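Glucose-6-phosphate isomerase (Plasmodium falciparum, PDB 3QKI) probably catalyses the reversible interconversion of alpha-D-glucose 6-phosphate and beta-D-fructose 6-phosphate, the second step of glycolysis. Local coordinates at residues A[379-384]-A[470-475]; A[449-454]-A[463-468]; A[60-65]-A[522-527]. All coordinates share one frame; numbering follows the deposited sequence. Where two conformers were deposited one is given.

Contact 1: A[379-384]-A[470-475]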
loop_
_atom_site.group_PDB
_atom_site.type_symbol
_atom_site.label_atom_id
_atom_site.label_comp_id
_atom_site.label_asym_id
_atom_site.label_seq_id
_atom_site.Cartn_x
_atom_site.Cartn_y
_atom_site.Cartn_z
ATOM N N LEU A 379 -9.392 -3.520 -4.199
ATOM C CA LEU A 379 -8.846 -4.875 -4.324
ATOM C C LEU A 379 -8.927 -5.469 -5.735
ATOM O O LEU A 379 -9.848 -6.232 -6.037
ATOM C CB LEU A 379 -9.507 -5.790 -3.280
ATOM C CG LEU A 379 -9.610 -5.248 -1.853
ATOM C CD1 LEU A 379 -10.560 -6.101 -1.040
ATOM C CD2 LEU A 379 -8.210 -5.138 -1.188
ATOM N N PRO A 380 -7.978 -5.107 -6.617
ATOM C CA PRO A 380 -7.990 -5.691 -7.968
ATOM C C PRO A 380 -7.446 -7.131 -7.930
ATOM O O PRO A 380 -6.369 -7.362 -7.380
ATOM C CB PRO A 380 -7.084 -4.757 -8.765
ATOM C CG PRO A 380 -6.142 -4.164 -7.752
ATOM C CD PRO A 380 -6.821 -4.199 -6.421
ATOM N N TYR A 381 -8.186 -8.098 -8.494
ATOM C CA TYR A 381 -7.732 -9.501 -8.562
ATOM C C TYR A 381 -6.898 -9.631 -9.858
ATOM O O TYR A 381 -7.299 -10.267 -10.833
ATOM C CB TYR A 381 -8.920 -10.472 -8.471
ATOM C CG TYR A 381 -9.245 -10.775 -7.026
ATOM C CD1 TYR A 381 -9.721 -9.779 -6.176
ATOM C CD2 TYR A 381 -8.962 -12.021 -6.475
ATOM C CE1 TYR A 381 -9.930 -10.024 -4.818
ATOM C CE2 TYR A 381 -9.167 -12.279 -5.115
ATOM C CZ TYR A 381 -9.627 -11.268 -4.286
ATOM O OH TYR A 381 -9.825 -11.505 -2.947
ATOM N N PHE A 382 -5.739 -8.940 -9.858
ATOM C CA PHE A 382 -4.856 -8.816 -11.006
ATOM C C PHE A 382 -3.561 -8.192 -10.511
ATOM O O PHE A 382 -3.520 -6.999 -10.212
ATOM C CB PHE A 382 -5.518 -7.918 -12.091
ATOM C CG PHE A 382 -5.173 -8.261 -13.524
ATOM C CD1 PHE A 382 -5.709 -9.394 -14.138
ATOM C CD2 PHE A 382 -4.313 -7.449 -14.264
ATOM C CE1 PHE A 382 -5.409 -9.693 -15.485
ATOM C CE2 PHE A 382 -4.006 -7.758 -15.608
ATOM C CZ PHE A 382 -4.568 -8.865 -16.211
ATOM N N GLN A 383 -2.497 -9.007 -10.402
ATOM C CA GLN A 383 -1.202 -8.523 -9.941
ATOM C C GLN A 383 -0.646 -7.316 -10.742
ATOM O O GLN A 383 0.032 -6.478 -10.148
ATOM C CB GLN A 383 -0.189 -9.670 -9.825
ATOM C CG GLN A 383 1.127 -9.298 -9.126
ATOM C CD GLN A 383 0.974 -8.910 -7.671
ATOM O OE1 GLN A 383 -0.040 -9.151 -7.024
ATOM N NE2 GLN A 383 1.971 -8.255 -7.133
ATOM N N ASN A 384 -0.962 -7.199 -12.062
ATOM C CA ASN A 384 -0.477 -6.060 -12.844
ATOM C C ASN A 384 -1.083 -4.735 -12.405
ATOM O O ASN A 384 -0.509 -3.699 -12.671
ATOM C CB ASN A 384 -0.491 -6.321 -14.360
ATOM C CG ASN A 384 0.419 -7.473 -14.731
ATOM O OD1 ASN A 384 1.366 -7.788 -14.022
ATOM N ND2 ASN A 384 0.131 -8.162 -15.813
ATOM N N THR A 470 -11.812 -17.790 -8.739
ATOM C CA THR A 470 -12.736 -18.452 -7.810
ATOM C C THR A 470 -12.902 -17.562 -6.547
ATOM O O THR A 470 -13.987 -17.487 -5.984
ATOM C CB THR A 470 -12.245 -19.851 -7.397
ATOM O OG1 THR A 470 -11.029 -19.767 -6.642
ATOM C CG2 THR A 470 -12.098 -20.788 -8.566
ATOM N N ASN A 471 -11.814 -16.870 -6.157
ATOM C CA ASN A 471 -11.744 -15.975 -4.994
ATOM C C ASN A 471 -12.468 -14.679 -5.218
ATOM O O ASN A 471 -13.087 -14.162 -4.299
ATOM C CB ASN A 471 -10.297 -15.719 -4.601
ATOM C CG ASN A 471 -9.546 -16.960 -4.269
ATOM O OD1 ASN A 471 -9.629 -17.473 -3.159
ATOM N ND2 ASN A 471 -8.815 -17.477 -5.225
ATOM N N PHE A 472 -12.435 -14.160 -6.443
ATOM C CA PHE A 472 -13.109 -12.915 -6.802
ATOM C C PHE A 472 -14.601 -13.078 -6.518
ATOM O O PHE A 472 -15.170 -12.240 -5.826
ATOM C CB PHE A 472 -12.845 -12.591 -8.302
ATOM C CG PHE A 472 -13.574 -11.400 -8.884
ATOM C CD1 PHE A 472 -13.082 -10.105 -8.707
ATOM C CD2 PHE A 472 -14.726 -11.574 -9.647
ATOM C CE1 PHE A 472 -13.743 -9.004 -9.260
ATOM C CE2 PHE A 472 -15.389 -10.469 -10.210
ATOM C CZ PHE A 472 -14.889 -9.189 -10.007
ATOM N N PHE A 473 -15.225 -14.184 -6.996
ATOM C CA PHE A 473 -16.666 -14.419 -6.796
ATOM C C PHE A 473 -17.002 -14.806 -5.348
ATOM O O PHE A 473 -17.926 -14.245 -4.763
ATOM C CB PHE A 473 -17.202 -15.448 -7.806
ATOM C CG PHE A 473 -17.061 -14.995 -9.247
ATOM C CD1 PHE A 473 -17.935 -14.053 -9.790
ATOM C CD2 PHE A 473 -16.030 -15.480 -10.053
ATOM C CE1 PHE A 473 -17.788 -13.614 -11.120
ATOM C CE2 PHE A 473 -15.884 -15.036 -11.375
ATOM C CZ PHE A 473 -16.758 -14.096 -11.893
ATOM N N ALA A 474 -16.228 -15.740 -4.768
ATOM C CA ALA A 474 -16.432 -16.267 -3.431
ATOM C C ALA A 474 -16.303 -15.237 -2.331
ATOM O O ALA A 474 -17.103 -15.289 -1.392
ATOM C CB ALA A 474 -15.482 -17.403 -3.160
ATOM N N GLN A 475 -15.288 -14.334 -2.418
ATOM C CA GLN A 475 -15.054 -13.327 -1.390
ATOM C C GLN A 475 -16.252 -12.385 -1.302
ATOM O O GLN A 475 -16.733 -12.133 -0.208
ATOM C CB GLN A 475 -13.723 -12.568 -1.605
ATOM C CG GLN A 475 -12.470 -13.393 -1.254
ATOM C CD GLN A 475 -12.354 -13.703 0.219
ATOM O OE1 GLN A 475 -12.739 -12.912 1.081
ATOM N NE2 GLN A 475 -11.811 -14.861 0.537
#

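Contact 2: A[449-454]-A[463-468]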
loop_
_atom_site.group_PDB
_atom_site.type_symbol
_atom_site.label_atom_id
_atom_site.label_comp_id
_atom_site.label_asym_id
_atom_site.label_seq_id
_atom_site.Cartn_x
_atom_site.Cartn_y
_atom_site.Cartn_z
ATOM N N LYS A 449 -11.652 -11.285 -17.359
ATOM C CA LYS A 449 -11.945 -12.616 -17.902
ATOM C C LYS A 449 -10.689 -13.302 -18.391
ATOM O O LYS A 449 -10.614 -14.534 -18.366
ATOM C CB LYS A 449 -12.950 -12.504 -19.056
ATOM C CG LYS A 449 -14.389 -12.276 -18.584
ATOM C CD LYS A 449 -15.341 -12.059 -19.782
ATOM C CE LYS A 449 -15.384 -13.286 -20.692
ATOM N NZ LYS A 449 -16.584 -13.293 -21.564
ATOM N N HIS A 450 -9.686 -12.511 -18.786
ATOM C CA HIS A 450 -8.431 -13.019 -19.340
ATOM C C HIS A 450 -7.223 -12.527 -18.598
ATOM O O HIS A 450 -7.191 -11.393 -18.117
ATOM C CB HIS A 450 -8.305 -12.663 -20.845
ATOM C CG HIS A 450 -9.395 -13.278 -21.661
ATOM N ND1 HIS A 450 -10.569 -12.592 -21.950
ATOM C CD2 HIS A 450 -9.506 -14.546 -22.123
ATOM C CE1 HIS A 450 -11.333 -13.451 -22.609
ATOM N NE2 HIS A 450 -10.736 -14.637 -22.733
ATOM N N SER A 451 -6.176 -13.361 -18.606
ATOM C CA SER A 451 -4.882 -13.053 -18.018
ATOM C C SER A 451 -3.965 -12.352 -19.044
ATOM O O SER A 451 -4.185 -12.473 -20.248
ATOM C CB SER A 451 -4.199 -14.360 -17.602
ATOM O OG SER A 451 -2.957 -14.089 -16.973
ATOM N N HIS A 452 -2.884 -11.699 -18.576
ATOM C CA HIS A 452 -1.836 -11.178 -19.463
ATOM C C HIS A 452 -0.808 -12.312 -19.703
ATOM O O HIS A 452 0.049 -12.191 -20.567
ATOM C CB HIS A 452 -1.116 -9.960 -18.840
ATOM C CG HIS A 452 -1.867 -8.655 -18.948
ATOM N ND1 HIS A 452 -1.462 -7.535 -18.238
ATOM C CD2 HIS A 452 -2.969 -8.334 -19.677
ATOM C CE1 HIS A 452 -2.327 -6.580 -18.551
ATOM N NE2 HIS A 452 -3.256 -7.016 -19.404
ATOM N N PHE A 453 -0.840 -13.382 -18.872
ATOM C CA PHE A 453 0.086 -14.513 -18.973
ATOM C C PHE A 453 -0.656 -15.820 -18.622
ATOM O O PHE A 453 -0.429 -16.373 -17.557
ATOM C CB PHE A 453 1.322 -14.285 -18.081
ATOM C CG PHE A 453 2.495 -15.188 -18.399
ATOM C CD1 PHE A 453 3.254 -14.990 -19.548
ATOM C CD2 PHE A 453 2.852 -16.229 -17.537
ATOM C CE1 PHE A 453 4.347 -15.821 -19.830
ATOM C CE2 PHE A 453 3.942 -17.056 -17.822
ATOM C CZ PHE A 453 4.672 -16.852 -18.969
ATOM N N PRO A 454 -1.578 -16.306 -19.483
ATOM C CA PRO A 454 -2.346 -17.511 -19.119
ATOM C C PRO A 454 -1.468 -18.750 -18.944
ATOM O O PRO A 454 -0.537 -19.002 -19.703
ATOM C CB PRO A 454 -3.356 -17.665 -20.262
ATOM C CG PRO A 454 -2.826 -16.879 -21.370
ATOM C CD PRO A 454 -1.987 -15.788 -20.807
ATOM N N SER A 463 -7.252 -23.593 -14.786
ATOM C CA SER A 463 -6.164 -22.716 -15.215
ATOM C C SER A 463 -5.844 -21.834 -13.993
ATOM O O SER A 463 -6.716 -21.633 -13.126
ATOM C CB SER A 463 -6.616 -21.838 -16.378
ATOM O OG SER A 463 -7.539 -20.840 -15.982
ATOM N N ASN A 464 -4.619 -21.323 -13.909
ATOM C CA ASN A 464 -4.212 -20.472 -12.797
ATOM C C ASN A 464 -5.097 -19.229 -12.685
ATOM O O ASN A 464 -5.433 -18.816 -11.584
ATOM C CB ASN A 464 -2.722 -20.113 -12.921
ATOM C CG ASN A 464 -1.798 -21.312 -12.954
ATOM O OD1 ASN A 464 -2.134 -22.359 -13.505
ATOM N ND2 ASN A 464 -0.589 -21.172 -12.406
ATOM N N HIS A 465 -5.519 -18.660 -13.835
ATOM C CA HIS A 465 -6.364 -17.463 -13.853
ATOM C C HIS A 465 -7.745 -17.796 -13.285
ATOM O O HIS A 465 -8.294 -16.996 -12.522
ATOM C CB HIS A 465 -6.455 -16.840 -15.263
ATOM C CG HIS A 465 -7.197 -15.536 -15.268
ATOM N ND1 HIS A 465 -6.629 -14.376 -14.773
ATOM C CD2 HIS A 465 -8.476 -15.277 -15.623
ATOM C CE1 HIS A 465 -7.569 -13.451 -14.880
ATOM N NE2 HIS A 465 -8.698 -13.953 -15.380
ATOM N N ASP A 466 -8.286 -18.997 -13.617
ATOM C CA ASP A 466 -9.563 -19.455 -13.041
ATOM C C ASP A 466 -9.403 -19.655 -11.542
ATOM O O ASP A 466 -10.301 -19.272 -10.805
ATOM C CB ASP A 466 -10.062 -20.742 -13.700
ATOM C CG ASP A 466 -10.897 -20.526 -14.942
ATOM O OD1 ASP A 466 -11.043 -19.351 -15.372
ATOM O OD2 ASP A 466 -11.392 -21.525 -15.494
ATOM N N GLU A 467 -8.257 -20.189 -11.086
ATOM C CA GLU A 467 -8.011 -20.358 -9.644
ATOM C C GLU A 467 -8.078 -18.993 -8.919
ATOM O O GLU A 467 -8.746 -18.887 -7.896
ATOM C CB GLU A 467 -6.681 -21.098 -9.361
ATOM C CG GLU A 467 -6.377 -21.284 -7.871
ATOM C CD GLU A 467 -7.349 -22.162 -7.098
ATOM O OE1 GLU A 467 -7.964 -23.052 -7.721
ATOM O OE2 GLU A 467 -7.479 -21.982 -5.868
ATOM N N LEU A 468 -7.424 -17.952 -9.476
ATOM C CA LEU A 468 -7.455 -16.577 -8.951
ATOM C C LEU A 468 -8.912 -16.093 -8.868
ATOM O O LEU A 468 -9.331 -15.525 -7.846
ATOM C CB LEU A 468 -6.645 -15.671 -9.897
ATOM C CG LEU A 468 -6.758 -14.142 -9.693
ATOM C CD1 LEU A 468 -6.042 -13.705 -8.407
ATOM C CD2 LEU A 468 -6.215 -13.403 -10.908
HETATM O O HOH W 1 -4.133 -13.145 -14.754
#

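Contact 3: A[60-65]-A[522-527]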
loop_
_atom_site.group_PDB
_atom_site.type_symbol
_atom_site.label_atom_id
_atom_site.label_comp_id
_atom_site.label_asym_id
_atom_site.label_seq_id
_atom_site.Cartn_x
_atom_site.Cartn_y
_atom_site.Cartn_z
ATOM N N LYS A 60 -24.034 -2.686 -17.422
ATOM C CA LYS A 60 -23.057 -2.999 -18.472
ATOM C C LYS A 60 -22.679 -1.756 -19.275
ATOM O O LYS A 60 -23.574 -1.025 -19.724
ATOM C CB LYS A 60 -23.591 -4.086 -19.425
ATOM N N PHE A 61 -21.364 -1.515 -19.462
ATOM C CA PHE A 61 -20.867 -0.433 -20.310
ATOM C C PHE A 61 -19.678 -0.935 -21.049
ATOM O O PHE A 61 -18.652 -1.249 -20.432
ATOM C CB PHE A 61 -20.562 0.898 -19.587
ATOM C CG PHE A 61 -20.116 2.003 -20.529
ATOM C CD1 PHE A 61 -18.865 2.585 -20.400
ATOM C CD2 PHE A 61 -20.927 2.414 -21.585
ATOM C CE1 PHE A 61 -18.450 3.589 -21.277
ATOM C CE2 PHE A 61 -20.505 3.414 -22.464
ATOM C CZ PHE A 61 -19.260 3.983 -22.316
ATOM N N LYS A 62 -19.818 -1.036 -22.378
ATOM C CA LYS A 62 -18.790 -1.546 -23.284
ATOM C C LYS A 62 -18.391 -2.991 -22.892
ATOM O O LYS A 62 -19.237 -3.891 -22.873
ATOM C CB LYS A 62 -17.552 -0.595 -23.376
ATOM C CG LYS A 62 -17.868 0.846 -23.790
ATOM C CD LYS A 62 -17.851 1.055 -25.291
ATOM C CE LYS A 62 -18.175 2.487 -25.627
ATOM N NZ LYS A 62 -18.425 2.658 -27.087
ATOM N N ASN A 63 -17.114 -3.155 -22.537
ATOM C CA ASN A 63 -16.488 -4.425 -22.199
ATOM C C ASN A 63 -16.455 -4.745 -20.687
ATOM O O ASN A 63 -15.540 -5.437 -20.219
ATOM C CB ASN A 63 -15.096 -4.493 -22.857
ATOM C CG ASN A 63 -14.355 -3.178 -22.946
ATOM O OD1 ASN A 63 -13.519 -2.862 -22.102
ATOM N ND2 ASN A 63 -14.623 -2.397 -23.983
ATOM N N PHE A 64 -17.465 -4.259 -19.916
ATOM C CA PHE A 64 -17.512 -4.511 -18.476
ATOM C C PHE A 64 -18.858 -4.469 -17.812
ATOM O O PHE A 64 -19.767 -3.766 -18.274
ATOM C CB PHE A 64 -16.490 -3.647 -17.713
ATOM C CG PHE A 64 -16.910 -2.259 -17.280
ATOM C CD1 PHE A 64 -16.645 -1.155 -18.080
ATOM C CD2 PHE A 64 -17.460 -2.043 -16.025
ATOM C CE1 PHE A 64 -16.997 0.128 -17.666
ATOM C CE2 PHE A 64 -17.809 -0.754 -15.609
ATOM C CZ PHE A 64 -17.563 0.320 -16.425
ATOM N N TYR A 65 -18.959 -5.179 -16.684
ATOM C CA TYR A 65 -20.113 -5.213 -15.800
ATOM C C TYR A 65 -19.747 -4.576 -14.447
ATOM O O TYR A 65 -18.653 -4.804 -13.914
ATOM C CB TYR A 65 -20.549 -6.674 -15.525
ATOM C CG TYR A 65 -21.333 -7.385 -16.614
ATOM C CD1 TYR A 65 -22.407 -8.211 -16.297
ATOM C CD2 TYR A 65 -20.926 -7.337 -17.946
ATOM C CE1 TYR A 65 -23.101 -8.913 -17.286
ATOM C CE2 TYR A 65 -21.644 -7.992 -18.950
ATOM C CZ TYR A 65 -22.729 -8.781 -18.615
ATOM O OH TYR A 65 -23.402 -9.472 -19.598
ATOM N N ASN A 522 -6.689 -4.207 -21.536
ATOM C CA ASN A 522 -5.936 -3.727 -22.682
ATOM C C ASN A 522 -5.820 -2.190 -22.510
ATOM O O ASN A 522 -6.240 -1.663 -21.467
ATOM C CB ASN A 522 -6.584 -4.157 -24.011
ATOM C CG ASN A 522 -8.020 -3.742 -24.189
ATOM O OD1 ASN A 522 -8.490 -2.749 -23.636
ATOM N ND2 ASN A 522 -8.767 -4.524 -24.937
ATOM N N PHE A 523 -5.205 -1.480 -23.463
ATOM C CA PHE A 523 -5.033 -0.024 -23.326
ATOM C C PHE A 523 -6.355 0.743 -23.206
ATOM O O PHE A 523 -6.480 1.626 -22.355
ATOM C CB PHE A 523 -4.139 0.540 -24.442
ATOM C CG PHE A 523 -2.687 0.189 -24.245
ATOM C CD1 PHE A 523 -1.859 0.997 -23.480
ATOM C CD2 PHE A 523 -2.145 -0.961 -24.822
ATOM C CE1 PHE A 523 -0.514 0.650 -23.264
ATOM C CE2 PHE A 523 -0.798 -1.294 -24.628
ATOM C CZ PHE A 523 0.011 -0.484 -23.853
ATOM N N TYR A 524 -7.347 0.379 -24.036
ATOM C CA TYR A 524 -8.655 1.004 -24.041
ATOM C C TYR A 524 -9.362 0.817 -22.674
ATOM O O TYR A 524 -9.849 1.788 -22.096
ATOM C CB TYR A 524 -9.492 0.426 -25.198
ATOM C CG TYR A 524 -10.892 0.985 -25.247
ATOM C CD1 TYR A 524 -11.953 0.309 -24.654
ATOM C CD2 TYR A 524 -11.164 2.189 -25.902
ATOM C CE1 TYR A 524 -13.254 0.809 -24.718
ATOM C CE2 TYR A 524 -12.456 2.707 -25.953
ATOM C CZ TYR A 524 -13.492 2.023 -25.337
ATOM O OH TYR A 524 -14.762 2.535 -25.333
ATOM N N THR A 525 -9.419 -0.437 -22.184
ATOM C CA THR A 525 -10.038 -0.782 -20.909
ATOM C C THR A 525 -9.322 -0.091 -19.726
ATOM O O THR A 525 -9.972 0.277 -18.757
ATOM C CB THR A 525 -10.131 -2.312 -20.800
ATOM O OG1 THR A 525 -10.876 -2.820 -21.916
ATOM C CG2 THR A 525 -10.767 -2.766 -19.530
ATOM N N CYS A 526 -7.983 0.059 -19.799
ATOM C CA CYS A 526 -7.247 0.728 -18.718
ATOM C C CYS A 526 -7.682 2.208 -18.647
ATOM O O CYS A 526 -7.755 2.778 -17.557
ATOM C CB CYS A 526 -5.739 0.587 -18.902
ATOM S SG CYS A 526 -4.778 0.928 -17.404
ATOM N N GLY A 527 -8.011 2.784 -19.804
ATOM C CA GLY A 527 -8.538 4.140 -19.930
ATOM C C GLY A 527 -9.934 4.219 -19.324
ATOM O O GLY A 527 -10.225 5.146 -18.551
#

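Contact 1: A[379-384]-A[470-475]
Tyr381, at the C-terminal end of strand 375-380, lays its ring against Phe472 and Asn471 in a buried strand-end-to-helix contact with helix 464-481. The main evidence is a CH-pi contact: Phe472 CA stands 4.3 Å from the centroid of the Tyr381 ring, 11° off the ring normal. Lower down the same pair, Tyr381 CB meets Phe472 CD1 at 4.2 Å. With its CG trans to the backbone nitrogen (chi1 174°), Phe472 carries its ring off toward strands 443-448 and 513-518, where it touches Leu445 and Leu515. Farther out, Tyr381 CE2 comes within 3.7 Å of Asn471 CB, and Tyr381 OH lies 3.7 Å from Gln475 CG.

The polar groups turn to helix 428-437: Tyr381 OH bonds to Gln428 and Tyr432, Asn471 OD1 to Gln428, and Gln475 OE1 to His436. Tyr381 is the centre of an inverse gamma turn, closed by a weak bond from Phe382 N to Pro380 O (3.0 Å). Asn471 lies about 6 Å, side chain to side chain, from His429, which binds beta-D-fructose 6-phosphate in this enzyme. Helix 464-481, part of the crossover between parallel strands 443-448 and 513-518, thus packs against the end of neighbouring strand 375-380, as in an alpha/beta (SIS-type) domain.

Contact 2: A[449-454]-A[463-468]
A loop that follows a strand folds back on the first turn of the next helix here, with the backbone of His450 and Ser451 over one face of the His465 ring and Lys449 O nearby, close to the subunit interface. Backbone atoms supply most of this cover: Ser451 N sits 3.9 Å above the plane of the His465 ring, over its centre, and the His450 carbonyl carbon lies over the same face, displaced toward the rim. Lys449 O approaches obliquely, 3.6 Å from His465 CD2, while Ser451 CB reaches to 3.7 Å from His465 ND1.

Both nitrogens of the imidazole have partners, which would limit its rotation. His465 NE2 donates to the carbonyl of Phe448, at the end of strand 443-448. On the other nitrogen, a water bridges the segments, 2.8 Å from His465 ND1 and 2.7 Å from Ser451 OG. That hydroxyl also accepts from Phe453 N at 2.9 Å (159°), which defines an ST turn.

The helix start is fixed separately, since Ser463 OG takes the N-H of Asp466 at 3.1 Å as an N-cap. Asp466 then forms a salt bridge with Arg572 of the second subunit, and Lys449 NZ bonds to Tyr593 O of that subunit. The contact is thus a strand-to-helix connection of an alpha/beta fold, with an ST turn and a serine N-cap, placed at the dimer interface.

Contact 3: A[60-65]-A[522-527]
Segment 60-65 is a beta hairpin with a two-residue turn and segment 522-527 the capped first turn of helix 523-543; their closest CA atoms, those of Asn63 and Thr525, are 7.5 Å apart. The hairpin closes through Phe61 N to Phe64 O at 3.0 Å and a weak return bond from Phe64 N to Phe61 O at 3.3 Å. At the first corner, Lys62 has phi 58° and psi -118°, and with Asn63 it gives a turn close to type II'. Asn522 caps the helix: its OD1 accepts from Thr525 N at 2.9 Å, with the N-H pointing almost straight at it (170°).

Turn residues and first helical turn meet through three side-chain pairs. Asn63 OD1 is 2.6 Å from Thr525 OG1, but both residues have two deposited conformers, and Asn522 OD1 also lies within bonding range of that hydroxyl, so this bond is doubtful. In the same conformer of Asn63, its ND2 lies at the edge of the Tyr524 ring, 3.6 Å from CE1, with amide and ring planes well tilted. Beyond it, the CD and CE methylenes of Lys62 cross the Tyr524 side chain at about a right angle, with CD 3.4 Å from Tyr524 OH. The Lys62 chain bends at its second torsion, and CG sits 3.6 Å above the Phe61 ring, over its centre.

Tyr524 OH finds its strong partner in Asp342 of helix 330-349. The hairpin meets the dimer interface through Tyr65, whose ring stacks on Tyr593 of the second subunit. Here a type II' hairpin at the rim of the mixed sheet rests on the asparagine-capped N terminus of a helix that follows strand 513-518.

Overall arrangement
From the N terminus, the chain first forms the edge hairpin of the mixed sheet, whose turn at 60-65 is met much later by 522-527; contact 3 therefore closes a loop of 456 residues. Inside it, contact 1 closes 85 residues by joining the end of strand 375-380 to helix 464-481. Contact 2 is nested within that loop and spans only eight residues, joining 449-454 to the start of the same helix. Contacts 1 and 2, with centres 11 Å apart, touch directly, including a probable hydrogen bond of 3.0 Å from Asn384 ND2 to His452 ND1. Contact 3 touches neither, but shares the mixed sheet with contact 1; all three reach the second subunit.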